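PDB 3RY0: putative tautomerase from Streptomyces achromogenes, which is probably a tautomerase, a small beta-alpha-beta protein of the MIF clan that assembles here as six copies with sheets running on between subunits. Local coordinates for residues P1-V5 / E36-V40. Residues are numbered along the deposited sequence; the frame is centred on the assembly and turned at random.
Sequences PLIRV and EAVRV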
loop_
_atom_site.group_PDB
_atom_site.type_symbol
_atom_site.label_atom_id
_atom_site.label_comp_id
_atom_site.label_asym_id
_atom_site.label_seq_id
_atom_site.Cartn_x
_atom_site.Cartn_y
_atom_site.Cartn_z
ATOM N N PRO A 1 -8.210 12.146 5.318
ATOM C CA PRO A 1 -8.003 10.675 5.058
ATOM C C PRO A 1 -7.485 10.435 3.652
ATOM O O PRO A 1 -7.626 11.282 2.744
ATOM C CB PRO A 1 -9.371 10.077 5.265
ATOM C CG PRO A 1 -10.286 11.162 5.725
ATOM C CD PRO A 1 -9.614 12.467 5.648
ATOM N N LEU A 2 -6.911 9.245 3.399
ATOM C CA LEU A 2 -6.372 8.829 2.146
ATOM C C LEU A 2 -7.129 7.643 1.620
ATOM O O LEU A 2 -7.243 6.617 2.333
ATOM C CB LEU A 2 -4.790 8.426 2.221
ATOM C CG LEU A 2 -4.285 7.915 0.823
ATOM C CD1 LEU A 2 -4.292 8.986 -0.251
ATOM C CD2 LEU A 2 -2.856 7.197 0.680
ATOM N N ILE A 3 -7.617 7.745 0.428
ATOM C CA ILE A 3 -8.361 6.646 -0.201
ATOM C C ILE A 3 -7.572 6.136 -1.408
ATOM O O ILE A 3 -7.340 6.917 -2.365
ATOM C CB ILE A 3 -9.770 7.119 -0.658
ATOM C CG1 ILE A 3 -10.554 7.570 0.529
ATOM C CG2 ILE A 3 -10.516 5.966 -1.383
ATOM C CD1 ILE A 3 -11.906 8.319 0.132
ATOM N N ARG A 4 -7.108 4.894 -1.396
ATOM C CA ARG A 4 -6.321 4.355 -2.518
ATOM C C ARG A 4 -7.204 3.336 -3.180
ATOM O O ARG A 4 -7.580 2.342 -2.537
ATOM C CB ARG A 4 -5.042 3.682 -2.044
ATOM C CG ARG A 4 -4.076 3.441 -3.176
ATOM C CD ARG A 4 -2.582 3.115 -2.652
ATOM N NE ARG A 4 -1.638 3.901 -3.493
ATOM C CZ ARG A 4 -0.767 4.875 -3.151
ATOM N NH1 ARG A 4 -0.102 5.367 -4.164
ATOM N NH2 ARG A 4 -0.384 5.333 -1.871
ATOM N N VAL A 5 -7.466 3.516 -4.471
ATOM C CA VAL A 5 -8.340 2.607 -5.189
ATOM C C VAL A 5 -7.485 1.804 -6.159
ATOM O O VAL A 5 -6.640 2.393 -6.895
ATOM C CB VAL A 5 -9.363 3.391 -6.014
ATOM C CG1 VAL A 5 -10.334 2.497 -6.827
ATOM C CG2 VAL A 5 -10.079 4.361 -5.155
ATOM N N GLU A 36 -11.689 19.027 1.214
ATOM C CA GLU A 36 -10.337 19.376 0.887
ATOM C C GLU A 36 -9.333 18.547 1.716
ATOM O O GLU A 36 -8.092 18.551 1.392
ATOM C CB GLU A 36 -10.150 20.861 1.181
ATOM C CG GLU A 36 -8.742 21.315 0.800
ATOM C CD GLU A 36 -8.508 21.487 -0.746
ATOM O OE1 GLU A 36 -9.442 21.303 -1.594
ATOM O OE2 GLU A 36 -7.401 21.948 -1.086
ATOM N N ALA A 37 -9.777 17.883 2.771
ATOM C CA ALA A 37 -8.898 17.013 3.536
ATOM C C ALA A 37 -8.892 15.583 3.023
ATOM O O ALA A 37 -8.168 14.717 3.590
ATOM C CB ALA A 37 -9.385 17.012 5.012
ATOM N N VAL A 38 -9.727 15.274 2.006
ATOM C CA VAL A 38 -9.761 13.891 1.445
ATOM C C VAL A 38 -8.957 13.833 0.183
ATOM O O VAL A 38 -9.125 14.643 -0.725
ATOM C CB VAL A 38 -11.212 13.529 1.127
ATOM C CG1 VAL A 38 -11.326 12.115 0.527
ATOM C CG2 VAL A 38 -12.145 13.751 2.341
ATOM N N ARG A 39 -8.012 12.865 0.221
ATOM C CA ARG A 39 -7.220 12.582 -0.975
ATOM C C ARG A 39 -7.554 11.223 -1.535
ATOM O O ARG A 39 -7.737 10.263 -0.743
ATOM C CB ARG A 39 -5.663 12.668 -0.713
ATOM C CG ARG A 39 -5.266 14.095 -0.510
ATOM C CD ARG A 39 -3.771 14.229 0.040
ATOM N NE ARG A 39 -3.419 15.626 -0.064
ATOM C CZ ARG A 39 -3.917 16.563 0.704
ATOM N NH1 ARG A 39 -4.549 16.249 1.818
ATOM N NH2 ARG A 39 -3.653 17.851 0.408
ATOM N N VAL A 40 -7.640 11.104 -2.841
ATOM C CA VAL A 40 -7.895 9.821 -3.505
ATOM C C VAL A 40 -6.815 9.608 -4.514
ATOM O O VAL A 40 -6.517 10.506 -5.379
ATOM C CB VAL A 40 -9.277 9.831 -4.235
ATOM C CG1 VAL A 40 -9.596 8.444 -4.778
ATOM C CG2 VAL A 40 -10.440 10.252 -3.330
HETATM O O HOH W 1 -4.859 13.144 3.283
#
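The carbonyl oxygen of Ala37, in the short 3-10 turn ahead of the strand, lies beside the ring of Pro1, with Pro1 CD 3.4 Å from Ala37 O. Val38 then turns its two methyls to different partners. Its CG1, anti to the backbone N (chi1 179°), meets the tip of Ile3, with Ile3 CD1 3.9 Å from Val38 CG1, while CG2 comes only loosely near Pro1 CD. At Arg39 the backbones join. Arg39 N donates to Pro1 O over 3.0 Å with an almost straight N-H...O angle of 178°, and Ile3 N returns a bond to Arg39 O (2.8 Å, 162°). The N-H and C=O of Arg39 thus reach Pro1 and Ile3, the two residues flanking Leu2, the pattern of parallel strands. Strand 2-8, helix 13-31 and strand 39-45 follow one another as a beta-alpha-beta crossover, the helix covering the face with Val40 and Val5. On the face that carries Leu2 and Arg39, their side chains cross at about a right angle, Leu2 CD1 coming to 4.0 Å from Arg39 CB. Beyond that the arginine extends away to a guanidinium whose edge meets a water, weakly held by Arg39 NH1 and Pro1 O; Arg39 of a fourth subunit brings a like charge close. Val40 belongs to the opposite face with Ile3 and packs on Thr24. Its CA makes a CA-H...O contact of 3.2 Å with Ile3 O, and its two methyls go to separate partners: Val40 CG2 is 4.2 Å from Ile3 CB, and Val40 CG1 is 4.1 Å from Val5 CG2. Leu2 to Val5 pair antiparallel with a strand of a second subunit, Arg39 and Val40 with one of a third.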